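Local coordinates for fucoxanthin chlorophyll a/c-binding protein Lhcq3 (Chaetoceros gracilis, PDB 6L4U) that probably harvests light as a diatom antenna subunit, binding chlorophylls a and c and carotenoids and passing their excitation energy to a photosystem, at residues V138-T141 with M146-M149; A51-E56 with A60-S65; K106-W111 with S184-A189. All coordinates share one frame; numbering follows the deposited sequence.

Interaction 1 (V138-T141 with M146-M149). With KC1 (Chlorophyll c1), chain B.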
loop_
_atom_site.group_PDB
_atom_site.type_symbol
_atom_site.label_atom_id
_atom_site.label_comp_id
_atom_site.label_asym_id
_atom_site.label_seq_id
_atom_site.Cartn_x
_atom_site.Cartn_y
_atom_site.Cartn_z
ATOM N N VAL X 138 -9.688 52.595 -53.940
ATOM C CA VAL X 138 -11.144 52.569 -53.853
ATOM C C VAL X 138 -11.639 51.486 -54.797
ATOM O O VAL X 138 -11.222 51.440 -55.960
ATOM C CB VAL X 138 -11.775 53.930 -54.204
ATOM C CG1 VAL X 138 -13.283 53.872 -54.045
ATOM C CG2 VAL X 138 -11.200 55.041 -53.352
ATOM N N HIS X 139 -12.515 50.612 -54.306
ATOM C CA HIS X 139 -12.999 49.534 -55.148
ATOM C C HIS X 139 -14.042 50.071 -56.113
ATOM O O HIS X 139 -14.792 50.995 -55.788
ATOM C CB HIS X 139 -13.583 48.388 -54.313
ATOM C CG HIS X 139 -13.422 47.056 -54.980
ATOM N ND1 HIS X 139 -13.724 45.796 -54.425
ATOM C CD2 HIS X 139 -12.909 46.837 -56.210
ATOM C CE1 HIS X 139 -13.474 44.919 -55.393
ATOM N NE2 HIS X 139 -12.939 45.503 -56.434
ATOM N N TYR X 140 -14.065 49.504 -57.322
ATOM C CA TYR X 140 -15.059 49.889 -58.314
ATOM C C TYR X 140 -16.472 49.541 -57.876
ATOM O O TYR X 140 -17.418 50.202 -58.311
ATOM C CB TYR X 140 -14.751 49.239 -59.663
ATOM C CG TYR X 140 -14.389 47.776 -59.605
ATOM C CD1 TYR X 140 -13.066 47.366 -59.693
ATOM C CD2 TYR X 140 -15.370 46.803 -59.490
ATOM C CE1 TYR X 140 -12.736 46.028 -59.654
ATOM C CE2 TYR X 140 -15.049 45.470 -59.437
ATOM C CZ TYR X 140 -13.736 45.088 -59.524
ATOM O OH TYR X 140 -13.428 43.754 -59.479
ATOM N N THR X 141 -16.631 48.523 -57.023
ATOM C CA THR X 141 -17.912 48.266 -56.383
ATOM C C THR X 141 -18.310 49.390 -55.442
ATOM O O THR X 141 -19.505 49.599 -55.216
ATOM C CB THR X 141 -17.867 46.952 -55.605
ATOM O OG1 THR X 141 -16.919 47.063 -54.537
ATOM C CG2 THR X 141 -17.454 45.822 -56.512
ATOM N N MET X 146 -12.514 51.180 -62.584
ATOM C CA MET X 146 -12.508 49.863 -63.191
ATOM C C MET X 146 -11.075 49.495 -63.576
ATOM O O MET X 146 -10.206 50.370 -63.604
ATOM C CB MET X 146 -13.459 49.864 -64.385
ATOM C CG MET X 146 -14.827 49.334 -63.999
ATOM S SD MET X 146 -16.097 49.471 -65.257
ATOM C CE MET X 146 -17.414 50.139 -64.259
ATOM N N PRO X 147 -10.777 48.173 -63.810
ATOM C CA PRO X 147 -9.390 47.763 -64.098
ATOM C C PRO X 147 -8.707 48.438 -65.279
ATOM O O PRO X 147 -9.117 48.291 -66.433
ATOM C CB PRO X 147 -9.532 46.260 -64.359
ATOM C CG PRO X 147 -10.627 45.858 -63.486
ATOM C CD PRO X 147 -11.610 46.991 -63.503
ATOM N N THR X 148 -7.657 49.191 -64.972
ATOM C CA THR X 148 -6.826 49.853 -65.960
ATOM C C THR X 148 -5.538 49.059 -66.151
ATOM O O THR X 148 -5.334 48.013 -65.537
ATOM C CB THR X 148 -6.541 51.294 -65.540
ATOM O OG1 THR X 148 -5.792 51.300 -64.321
ATOM C CG2 THR X 148 -7.841 52.048 -65.341
ATOM N N MET X 149 -4.651 49.574 -67.001
ATOM C CA MET X 149 -3.513 48.787 -67.460
ATOM C C MET X 149 -2.449 48.663 -66.380
ATOM O O MET X 149 -2.145 49.628 -65.674
ATOM C CB MET X 149 -2.922 49.398 -68.728
ATOM C CG MET X 149 -2.306 48.365 -69.657
ATOM S SD MET X 149 -1.815 49.033 -71.253
ATOM C CE MET X 149 -3.371 49.703 -71.826
HETATM N NB KC1 B . -13.235 40.494 -54.717
HETATM N ND KC1 B . -9.455 41.670 -53.793
HETATM C C1A KC1 B . -11.491 43.985 -53.034
HETATM C C1B KC1 B . -14.392 41.064 -54.425
HETATM C C1C KC1 B . -11.097 38.406 -55.385
HETATM C C1D KC1 B . -8.139 41.094 -53.831
HETATM C C2A KC1 B . -12.494 45.062 -52.655
HETATM C C2B KC1 B . -15.606 40.258 -54.692
HETATM C C2C KC1 B . -10.262 37.218 -55.688
HETATM C C2D KC1 B . -7.052 41.898 -53.228
HETATM C C3A KC1 B . -13.813 44.800 -53.338
HETATM C C3B KC1 B . -15.013 39.019 -55.216
HETATM C C3C KC1 B . -8.911 37.680 -55.344
HETATM C C3D KC1 B . -7.839 43.056 -52.785
HETATM C C4A KC1 B . -13.458 43.292 -53.547
HETATM C C4B KC1 B . -13.548 39.281 -55.177
HETATM C C4C KC1 B . -9.145 39.067 -54.895
HETATM C C4D KC1 B . -9.172 42.829 -53.091
HETATM C CAA KC1 B . -12.209 46.383 -51.903
HETATM C CAB KC1 B . -15.728 37.798 -55.656
HETATM C CAC KC1 B . -7.601 36.944 -55.431
HETATM C CAD KC1 B . -7.722 44.361 -52.125
HETATM C CBA KC1 B . -12.533 46.349 -50.414
HETATM C CBB KC1 B . -15.437 36.608 -55.164
HETATM C CBC KC1 B . -7.452 36.182 -54.136
HETATM C CBD KC1 B . -9.059 44.929 -52.059
HETATM C CED KC1 B . -9.432 45.891 -48.349
HETATM C CGA KC1 B . -12.889 47.739 -49.969
HETATM C CGD KC1 B . -9.397 44.871 -50.604
HETATM C CHA KC1 B . -9.995 43.990 -52.757
HETATM C CHB KC1 B . -14.465 42.418 -53.901
HETATM C CHC KC1 B . -12.541 38.307 -55.610
HETATM C CHD KC1 B . -7.947 39.798 -54.460
HETATM C CMA KC1 B . -15.071 44.846 -52.478
HETATM C CMB KC1 B . -17.053 40.601 -54.489
HETATM C CMC KC1 B . -10.672 35.869 -56.212
HETATM C CMD KC1 B . -5.572 41.806 -52.992
HETATM N NA KC1 B . -12.132 42.934 -53.446
HETATM N NC KC1 B . -10.434 39.476 -54.913
HETATM O O1A KC1 B . -14.019 48.164 -50.117
HETATM O O1D KC1 B . -9.952 43.901 -50.126
HETATM O O2A KC1 B . -11.883 48.585 -49.356
HETATM O O2D KC1 B . -9.093 45.984 -49.729
HETATM O OBD KC1 B . -6.661 44.894 -51.646
HETATM MG MG KC1 B . -11.360 41.243 -54.386
#

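Interaction 2 (A51-E56 with A60-S65). With CLA (chlorophyll a), chain C.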
loop_
_atom_site.group_PDB
_atom_site.type_symbol
_atom_site.label_atom_id
_atom_site.label_comp_id
_atom_site.label_asym_id
_atom_site.label_seq_id
_atom_site.Cartn_x
_atom_site.Cartn_y
_atom_site.Cartn_z
ATOM N N ALA X 51 -30.696 45.098 -62.842
ATOM C CA ALA X 51 -29.928 46.187 -62.246
ATOM C C ALA X 51 -30.420 46.541 -60.855
ATOM O O ALA X 51 -29.637 47.026 -60.031
ATOM C CB ALA X 51 -29.975 47.419 -63.147
ATOM N N ASP X 52 -31.695 46.308 -60.576
ATOM C CA ASP X 52 -32.257 46.568 -59.263
ATOM C C ASP X 52 -32.414 45.306 -58.428
ATOM O O ASP X 52 -33.049 45.359 -57.371
ATOM C CB ASP X 52 -33.605 47.273 -59.406
ATOM C CG ASP X 52 -33.463 48.690 -59.912
ATOM O OD1 ASP X 52 -32.422 49.317 -59.625
ATOM O OD2 ASP X 52 -34.385 49.178 -60.598
ATOM N N SER X 53 -31.850 44.180 -58.872
ATOM C CA SER X 53 -31.880 42.967 -58.067
ATOM C C SER X 53 -30.980 43.074 -56.846
ATOM O O SER X 53 -31.217 42.384 -55.852
ATOM C CB SER X 53 -31.470 41.762 -58.911
ATOM O OG SER X 53 -30.190 41.951 -59.480
ATOM N N GLY X 54 -29.968 43.929 -56.900
ATOM C CA GLY X 54 -29.133 44.249 -55.767
ATOM C C GLY X 54 -29.117 45.745 -55.532
ATOM O O GLY X 54 -30.016 46.475 -55.948
ATOM N N SER X 55 -28.078 46.194 -54.853
ATOM C CA SER X 55 -27.903 47.602 -54.559
ATOM C C SER X 55 -27.084 48.265 -55.659
ATOM O O SER X 55 -26.887 47.707 -56.743
ATOM C CB SER X 55 -27.249 47.766 -53.193
ATOM O OG SER X 55 -26.091 46.959 -53.097
ATOM N N GLU X 56 -26.608 49.480 -55.382
ATOM C CA GLU X 56 -25.744 50.189 -56.315
ATOM C C GLU X 56 -24.388 49.511 -56.457
ATOM O O GLU X 56 -23.806 49.537 -57.547
ATOM C CB GLU X 56 -25.576 51.641 -55.853
ATOM C CG GLU X 56 -24.770 52.538 -56.783
ATOM C CD GLU X 56 -25.461 52.794 -58.111
ATOM O OE1 GLU X 56 -26.710 52.782 -58.152
ATOM O OE2 GLU X 56 -24.752 52.998 -59.119
ATOM N N ALA X 60 -22.401 47.950 -59.886
ATOM C CA ALA X 60 -21.003 48.273 -60.142
ATOM C C ALA X 60 -20.149 47.021 -60.287
ATOM O O ALA X 60 -19.146 47.037 -61.005
ATOM C CB ALA X 60 -20.462 49.155 -59.025
ATOM N N TRP X 61 -20.531 45.932 -59.619
ATOM C CA TRP X 61 -19.882 44.653 -59.867
ATOM C C TRP X 61 -20.312 44.073 -61.207
ATOM O O TRP X 61 -19.528 43.390 -61.874
ATOM C CB TRP X 61 -20.192 43.677 -58.732
ATOM C CG TRP X 61 -19.608 42.320 -58.933
ATOM C CD1 TRP X 61 -20.224 41.236 -59.473
ATOM C CD2 TRP X 61 -18.285 41.901 -58.591
ATOM N NE1 TRP X 61 -19.367 40.168 -59.497
ATOM C CE2 TRP X 61 -18.168 40.551 -58.959
ATOM C CE3 TRP X 61 -17.186 42.538 -58.013
ATOM C CZ2 TRP X 61 -17.000 39.824 -58.763
ATOM C CZ3 TRP X 61 -16.027 41.817 -57.821
ATOM C CH2 TRP X 61 -15.940 40.476 -58.199
ATOM N N PHE X 62 -21.561 44.326 -61.611
ATOM C CA PHE X 62 -22.046 43.828 -62.893
ATOM C C PHE X 62 -21.372 44.531 -64.058
ATOM O O PHE X 62 -21.155 43.917 -65.106
ATOM C CB PHE X 62 -23.560 44.008 -63.000
ATOM C CG PHE X 62 -24.354 43.034 -62.184
ATOM C CD1 PHE X 62 -23.770 41.888 -61.673
ATOM C CD2 PHE X 62 -25.694 43.271 -61.928
ATOM C CE1 PHE X 62 -24.505 40.996 -60.923
ATOM C CE2 PHE X 62 -26.435 42.384 -61.178
ATOM C CZ PHE X 62 -25.839 41.245 -60.674
ATOM N N ARG X 63 -21.039 45.811 -63.894
ATOM C CA ARG X 63 -20.403 46.559 -64.970
ATOM C C ARG X 63 -18.972 46.104 -65.190
ATOM O O ARG X 63 -18.553 45.898 -66.334
ATOM C CB ARG X 63 -20.431 48.048 -64.662
ATOM C CG ARG X 63 -21.802 48.650 -64.641
ATOM C CD ARG X 63 -21.732 50.021 -64.031
ATOM N NE ARG X 63 -20.824 50.877 -64.783
ATOM C CZ ARG X 63 -20.397 52.058 -64.361
ATOM N NH1 ARG X 63 -20.797 52.528 -63.188
ATOM N NH2 ARG X 63 -19.565 52.768 -65.111
ATOM N N ALA X 64 -18.206 45.958 -64.108
ATOM C CA ALA X 64 -16.826 45.512 -64.215
ATOM C C ALA X 64 -16.723 44.077 -64.691
ATOM O O ALA X 64 -15.743 43.726 -65.355
ATOM C CB ALA X 64 -16.124 45.658 -62.870
ATOM N N SER X 65 -17.708 43.245 -64.374
ATOM C CA SER X 65 -17.694 41.883 -64.879
ATOM C C SER X 65 -18.066 41.823 -66.349
ATOM O O SER X 65 -17.554 40.964 -67.071
ATOM C CB SER X 65 -18.640 41.007 -64.074
ATOM O OG SER X 65 -18.735 39.750 -64.701
HETATM MG MG CLA C . -10.359 36.350 -63.117
HETATM C CHA CLA C . -13.378 37.957 -62.485
HETATM C CHB CLA C . -9.604 36.624 -59.860
HETATM C CHC CLA C . -7.811 34.212 -63.680
HETATM C CHD CLA C . -11.460 35.884 -66.603
HETATM N NA CLA C . -11.329 37.109 -61.452
HETATM C C1A CLA C . -12.424 37.773 -61.332
HETATM C C2A CLA C . -12.729 38.313 -59.952
HETATM C C3A CLA C . -11.492 37.902 -59.197
HETATM C C4A CLA C . -10.749 37.170 -60.256
HETATM C CMA CLA C . -10.694 39.146 -58.871
HETATM C CAA CLA C . -13.893 37.588 -59.236
HETATM C CBA CLA C . -13.731 36.070 -59.082
HETATM C CGA CLA C . -14.911 35.350 -58.478
HETATM O O1A CLA C . -15.948 35.926 -58.211
HETATM O O2A CLA C . -14.809 33.927 -58.229
HETATM N NB CLA C . -8.917 35.536 -61.929
HETATM C C1B CLA C . -8.690 35.803 -60.651
HETATM C C2B CLA C . -7.512 35.124 -60.060
HETATM C C3B CLA C . -6.976 34.392 -61.223
HETATM C C4B CLA C . -7.932 34.727 -62.315
HETATM C CMB CLA C . -6.979 35.185 -58.657
HETATM C CAB CLA C . -5.769 33.529 -61.269
HETATM C CBB CLA C . -4.835 33.584 -62.199
HETATM N NC CLA C . -9.783 35.294 -64.786
HETATM C C1C CLA C . -8.723 34.475 -64.795
HETATM C C2C CLA C . -8.472 33.777 -66.075
HETATM C C3C CLA C . -9.555 34.277 -66.933
HETATM C C4C CLA C . -10.285 35.201 -66.036
HETATM C CMC CLA C . -7.384 32.801 -66.412
HETATM C CAC CLA C . -9.845 33.942 -68.371
HETATM C CBC CLA C . -8.957 34.876 -69.158
HETATM N ND CLA C . -11.951 36.752 -64.311
HETATM C C1D CLA C . -12.348 36.568 -65.670
HETATM C C2D CLA C . -13.667 37.116 -66.025
HETATM C C3D CLA C . -14.080 37.674 -64.713
HETATM C C4D CLA C . -13.060 37.416 -63.815
HETATM C CMD CLA C . -14.479 37.169 -67.276
HETATM C CAD CLA C . -15.150 38.386 -63.983
HETATM O OBD CLA C . -16.252 38.788 -64.487
HETATM C CBD CLA C . -14.735 38.572 -62.583
HETATM C CGD CLA C . -14.752 40.028 -62.244
HETATM O O1D CLA C . -13.726 40.658 -62.127
HETATM O O2D CLA C . -16.008 40.713 -62.022
HETATM C CED CLA C . -16.002 42.043 -61.514
HETATM C C1 CLA C . -14.487 33.074 -59.324
HETATM C C2 CLA C . -15.713 32.374 -59.857
HETATM C C3 CLA C . -15.699 31.060 -60.140
HETATM C C4 CLA C . -14.466 30.226 -59.933
HETATM C C5 CLA C . -16.941 30.396 -60.678
HETATM C C6 CLA C . -17.637 31.233 -61.742
HETATM C C7 CLA C . -16.877 31.207 -63.060
HETATM C C8 CLA C . -16.781 29.818 -63.675
HETATM C C9 CLA C . -15.767 29.815 -64.806
HETATM C C10 CLA C . -18.141 29.369 -64.193
HETATM C C11 CLA C . -18.710 30.346 -65.217
HETATM C C12 CLA C . -20.139 29.965 -65.581
HETATM C C13 CLA C . -21.086 31.143 -65.387
HETATM C C14 CLA C . -21.104 31.614 -63.937
HETATM C C15 CLA C . -22.490 30.758 -65.839
HETATM C C16 CLA C . -22.530 30.256 -67.276
HETATM C C17 CLA C . -23.946 29.850 -67.670
HETATM C C18 CLA C . -24.077 29.657 -69.179
HETATM C C19 CLA C . -25.490 29.221 -69.553
HETATM C C20 CLA C . -23.043 28.674 -69.714
#

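Interaction 3 (K106-W111 with S184-A189). With DD6 ((3S,3'R,5R,6S,7cis)-7',8'-didehydro-5,6-dihydro-5,6-epoxy-beta,beta-carotene-3,3'-diol), chain D.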
loop_
_atom_site.group_PDB
_atom_site.type_symbol
_atom_site.label_atom_id
_atom_site.label_comp_id
_atom_site.label_asym_id
_atom_site.label_seq_id
_atom_site.Cartn_x
_atom_site.Cartn_y
_atom_site.Cartn_z
ATOM N N LYS X 106 -6.711 22.541 -84.197
ATOM C CA LYS X 106 -7.735 23.519 -83.888
ATOM C C LYS X 106 -7.429 24.140 -82.525
ATOM O O LYS X 106 -6.835 23.480 -81.668
ATOM C CB LYS X 106 -9.110 22.856 -83.904
ATOM C CG LYS X 106 -9.511 22.405 -85.293
ATOM C CD LYS X 106 -10.875 21.755 -85.325
ATOM C CE LYS X 106 -11.249 21.398 -86.752
ATOM N NZ LYS X 106 -10.349 20.354 -87.310
ATOM N N PRO X 107 -7.791 25.416 -82.315
ATOM C CA PRO X 107 -7.242 26.142 -81.154
ATOM C C PRO X 107 -7.703 25.626 -79.804
ATOM O O PRO X 107 -6.923 25.672 -78.847
ATOM C CB PRO X 107 -7.713 27.583 -81.398
ATOM C CG PRO X 107 -7.945 27.658 -82.857
ATOM C CD PRO X 107 -8.515 26.330 -83.215
ATOM N N LEU X 108 -8.922 25.085 -79.713
ATOM C CA LEU X 108 -9.464 24.668 -78.421
ATOM C C LEU X 108 -8.724 23.470 -77.834
ATOM O O LEU X 108 -8.771 23.258 -76.617
ATOM C CB LEU X 108 -10.954 24.356 -78.555
ATOM C CG LEU X 108 -11.918 25.523 -78.330
ATOM C CD1 LEU X 108 -13.340 25.016 -78.179
ATOM C CD2 LEU X 108 -11.516 26.359 -77.122
ATOM N N GLU X 109 -8.040 22.682 -78.662
ATOM C CA GLU X 109 -7.124 21.675 -78.144
ATOM C C GLU X 109 -5.663 22.035 -78.360
ATOM O O GLU X 109 -4.788 21.238 -78.009
ATOM C CB GLU X 109 -7.410 20.298 -78.756
ATOM C CG GLU X 109 -7.158 20.185 -80.245
ATOM C CD GLU X 109 -8.401 20.455 -81.062
ATOM O OE1 GLU X 109 -9.369 21.017 -80.509
ATOM O OE2 GLU X 109 -8.417 20.086 -82.255
ATOM N N ALA X 110 -5.376 23.208 -78.927
ATOM C CA ALA X 110 -4.005 23.695 -78.968
ATOM C C ALA X 110 -3.517 24.143 -77.600
ATOM O O ALA X 110 -2.303 24.195 -77.374
ATOM C CB ALA X 110 -3.878 24.850 -79.961
ATOM N N TRP X 111 -4.438 24.462 -76.686
ATOM C CA TRP X 111 -4.054 24.801 -75.323
ATOM C C TRP X 111 -3.523 23.587 -74.574
ATOM O O TRP X 111 -2.709 23.737 -73.658
ATOM C CB TRP X 111 -5.248 25.409 -74.585
ATOM C CG TRP X 111 -4.959 25.804 -73.173
ATOM C CD1 TRP X 111 -5.259 25.096 -72.050
ATOM C CD2 TRP X 111 -4.311 27.000 -72.732
ATOM N NE1 TRP X 111 -4.836 25.774 -70.936
ATOM C CE2 TRP X 111 -4.252 26.948 -71.328
ATOM C CE3 TRP X 111 -3.774 28.109 -73.390
ATOM C CZ2 TRP X 111 -3.679 27.961 -70.569
ATOM C CZ3 TRP X 111 -3.207 29.115 -72.634
ATOM C CH2 TRP X 111 -3.162 29.033 -71.239
ATOM N N SER X 184 -20.145 31.219 -79.820
ATOM C CA SER X 184 -20.499 30.559 -81.070
ATOM C C SER X 184 -19.371 29.673 -81.571
ATOM O O SER X 184 -19.631 28.642 -82.196
ATOM C CB SER X 184 -20.854 31.593 -82.134
ATOM O OG SER X 184 -19.684 32.120 -82.729
ATOM N N PHE X 185 -18.122 30.052 -81.303
ATOM C CA PHE X 185 -16.983 29.300 -81.823
ATOM C C PHE X 185 -16.816 27.980 -81.089
ATOM O O PHE X 185 -16.447 26.969 -81.697
ATOM C CB PHE X 185 -15.695 30.119 -81.705
ATOM C CG PHE X 185 -15.612 31.306 -82.636
ATOM C CD1 PHE X 185 -16.545 31.517 -83.642
ATOM C CD2 PHE X 185 -14.582 32.216 -82.492
ATOM C CE1 PHE X 185 -16.449 32.611 -84.478
ATOM C CE2 PHE X 185 -14.483 33.305 -83.327
ATOM C CZ PHE X 185 -15.417 33.506 -84.317
ATOM N N ILE X 186 -17.077 27.975 -79.781
ATOM C CA ILE X 186 -17.029 26.743 -79.004
ATOM C C ILE X 186 -18.224 25.862 -79.344
ATOM O O ILE X 186 -18.100 24.633 -79.421
ATOM C CB ILE X 186 -16.974 27.087 -77.505
ATOM C CG1 ILE X 186 -15.769 27.977 -77.216
ATOM C CG2 ILE X 186 -16.867 25.835 -76.654
ATOM C CD1 ILE X 186 -15.836 28.654 -75.874
ATOM N N SER X 187 -19.386 26.472 -79.580
ATOM C CA SER X 187 -20.577 25.706 -79.931
ATOM C C SER X 187 -20.461 25.110 -81.328
ATOM O O SER X 187 -20.991 24.026 -81.592
ATOM C CB SER X 187 -21.814 26.593 -79.832
ATOM O OG SER X 187 -22.979 25.877 -80.187
ATOM N N ALA X 188 -19.771 25.803 -82.234
ATOM C CA ALA X 188 -19.537 25.250 -83.561
ATOM C C ALA X 188 -18.475 24.162 -83.536
ATOM O O ALA X 188 -18.514 23.244 -84.362
ATOM C CB ALA X 188 -19.128 26.356 -84.530
ATOM N N ALA X 189 -17.523 24.247 -82.606
ATOM C CA ALA X 189 -16.426 23.289 -82.573
ATOM C C ALA X 189 -16.849 21.928 -82.042
ATOM O O ALA X 189 -16.150 20.940 -82.288
ATOM C CB ALA X 189 -15.275 23.832 -81.728
HETATM C C DD6 D . -22.260 35.434 -73.677
HETATM C C1 DD6 D . -22.219 35.391 -72.109
HETATM C C10 DD6 D . -13.001 32.051 -73.833
HETATM C C11 DD6 D . -11.337 32.000 -73.530
HETATM C C12 DD6 D . -11.116 31.642 -72.076
HETATM C C13 DD6 D . -10.881 31.065 -74.268
HETATM C C14 DD6 D . -9.558 31.079 -74.824
HETATM C C15 DD6 D . -9.033 29.967 -75.714
HETATM C C16 DD6 D . -7.800 29.448 -75.003
HETATM C C17 DD6 D . -6.939 28.517 -75.875
HETATM C C18 DD6 D . -7.144 28.552 -77.371
HETATM C C19 DD6 D . -7.523 29.917 -77.887
HETATM C C2 DD6 D . -20.863 35.627 -71.626
HETATM C C20 DD6 D . -8.898 30.381 -77.171
HETATM C C21 DD6 D . -9.116 31.741 -77.456
HETATM C C22 DD6 D . -8.242 28.635 -73.832
HETATM C C23 DD6 D . -6.801 30.696 -74.408
HETATM C C24 DD6 D . -23.238 36.489 -71.531
HETATM C C25 DD6 D . -24.503 36.384 -71.902
HETATM C C26 DD6 D . -25.553 37.292 -71.464
HETATM C C27 DD6 D . -26.597 37.677 -72.161
HETATM C C28 DD6 D . -26.539 37.013 -73.589
HETATM C C29 DD6 D . -27.245 38.505 -71.263
HETATM C C3 DD6 D . -19.726 35.008 -72.541
HETATM C C30 DD6 D . -27.932 39.347 -70.392
HETATM C C31 DD6 D . -29.206 40.219 -70.360
HETATM C C32 DD6 D . -30.511 39.353 -70.012
HETATM C C33 DD6 D . -31.686 40.182 -69.502
HETATM C C34 DD6 D . -31.241 41.168 -68.428
HETATM C C35 DD6 D . -30.167 42.136 -69.027
HETATM C C36 DD6 D . -28.918 41.325 -69.396
HETATM C C37 DD6 D . -27.956 42.265 -70.065
HETATM C C4 DD6 D . -18.484 34.968 -72.113
HETATM C C40 DD6 D . -30.159 38.285 -68.951
HETATM C C41 DD6 D . -30.941 38.658 -71.267
HETATM C C5 DD6 D . -17.421 34.383 -72.995
HETATM C C6 DD6 D . -16.019 34.235 -72.277
HETATM C C7 DD6 D . -15.409 35.595 -72.020
HETATM C C8 DD6 D . -15.160 33.427 -73.150
HETATM C C9 DD6 D . -13.875 32.979 -72.765
HETATM O O1 DD6 D . -10.139 29.706 -76.692
HETATM O O2 DD6 D . -5.858 28.140 -78.084
HETATM O O4 DD6 D . -32.314 41.904 -67.935
#

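Interaction 1 (V138-T141 with M146-M149)
Tyr140 packs against Met146 and Pro147 inside the connection between the second and third long helices of the chlorophyll a/b-binding (LHC) fold, where helix 116-134 ends and the chain doubles back before helix 161-190. No hydrogen bond crosses between the two segments; the contact is apolar and buries 114 Å² in total.

The tyrosine can be followed outward. Its CB lies 4.3 Å from CG of Met146, at the base of the methionine side chain, and its CA is 5.5 Å from CA of Met146, the closest backbone approach. With chi1 at 45°, CG sits between the backbone N and the carbonyl carbon, and the ring lies beside the proline. CD1 and CE1 share a single partner: CD of Pro147, 4.1 Å from CD1 of Tyr140. The two side chains cross at about a right angle, and the proline carbon reaches the aromatic ring obliquely. Over one face of the phenol ring, 3.2 Å above its plane and displaced toward the rim, is NE2 of His139. At the tip, OH is hydrogen-bonded to OE1 of Glu134, on helix 116-134, the same oxygen that binds NE2 of His139. That one carboxylate oxygen is thus a shared partner of both side chains. On the far segment, the carbonyl of Pro147 is hydrogen-bonded to Arg71 of helix 56-85, and the proline also touches a diadinoxanthin, not the one at 106-111.

The other end of the histidine meets chlorophyll c1. ND1 of His139 is modelled 1.5 Å from C3A of the pigment, a covalent distance, but CE1 is also implausibly close to that carbon, which leaves the linkage doubtful. Beside it Thr141 approaches more normally, its OG1 3.5 Å from the pigment methyl CMA.

Interaction 2 (A51-E56 with A60-S65)
Backbone hydrogen bonding joins Glu56 to Ala60: the amide N of Ala60 donates to O of Glu56 at 3.2 Å, with an N-H...O angle of 155°. This is the i to i+4 bond of the first turn of helix 56-85, which starts directly after Ser55 at the N-cap position.

Van der Waals contact is sparse. CB of Ala60 rests 3.7 Å from O of Glu56, and OG of Ser53 comes up to the edge of the Phe62 ring, 4.1 Å from CE2; that hydroxyl is hydrogen-bonded to the carbonyl of Leu50.

Pigment contacts lie further along the helix. OG of Ser65 donates a 2.7 Å hydrogen bond to the keto oxygen OBD of chlorophyll a. With CG anti to its backbone N (chi1 178°), Trp61 lays one indole face over the ester methyl CED of this chlorophyll, 3.4 Å above the ring plane and displaced toward the rim. Replacing Trp61 by an alanine is likely to leave that ester group without its flat apolar cover and free to shift.

Around the contact, the chain of another protein touches the 51-56 loop, while Tyr140, Thr141 and Met146, from the loop after helix 116-134, pack on helix 56-85.

Interaction 3 (K106-W111 with S184-A189)
Leu108, on the short and weakly bonded helix 107-110, reaches across to Ile186 and Ala189 near the end of helix 161-190. The tight part of this contact is confined to one methyl group. CD1 of Leu108 enters the angle between the two branches of Ile186, lying 3.9 Å from CG2 and equally far from CG1, and the same methyl is 4.2 Å from CB of Ala189. The two branched side chains cross at about a right angle. Because CG1 of Ile186 stands anti to the carbonyl carbon (chi1 -57°) and CG2 anti to the backbone N, both branches are available to the leucine methyl.

Elsewhere the fit is loose. The backbones stay well apart, the nearest CA atoms being 7.9 Å apart at Leu108 and Ile186, no hydrogen bond crosses, and only 118 Å² is buried. All three touching residues remain partly exposed, as expected of a contact near the surface. Tyr80 of helix 56-85 touches both Leu108 and Ala189, so a third helix contributes to the junction.

The other leucine methyl faces a pigment: CD2 of Leu108 is 3.6 Å from the epoxide oxygen O1 of diadinoxanthin. The same end group is held more firmly by its hydroxyl, whose O2 donates a 2.8 Å hydrogen bond to O of Pro107. Trp111 supplies apolar cover, with CB 3.8 Å from the ring carbon C17 and the pigment methyl C22 above one indole face, offset toward the rim. The carotenoid as a whole is also hydrogen-bonded to Asp46, Leu48 and Gln83. A short helix meeting the end of a long one beside a carotenoid end group matches the LHC fold, whose central carotenoids lie along the crossed first and third helices.

Overall arrangement
Along the chain, interaction 2 closes before the others open, and interaction 1 is nested within the long loop closed by interaction 3. Interactions 1 and 2 are neighbours, with centres 14 Å apart: Tyr140 CE2 lies 3.6 Å from Ala64 CB, and Thr141 CG2 meets Trp61 CE3 at the same distance. Both are on one side of the chain's centre, tying the loop after helix 116-134 to the start of helix 56-85. Interaction 3 is on the opposite side, its centre 31 Å from either, at the end of helix 161-190. The diadinoxanthin of interaction 3 bridges this separation, hydrogen-bonded to Pro107 and to Asp46, which itself binds Ala51 N, consistent with a carotenoid that spans this subunit.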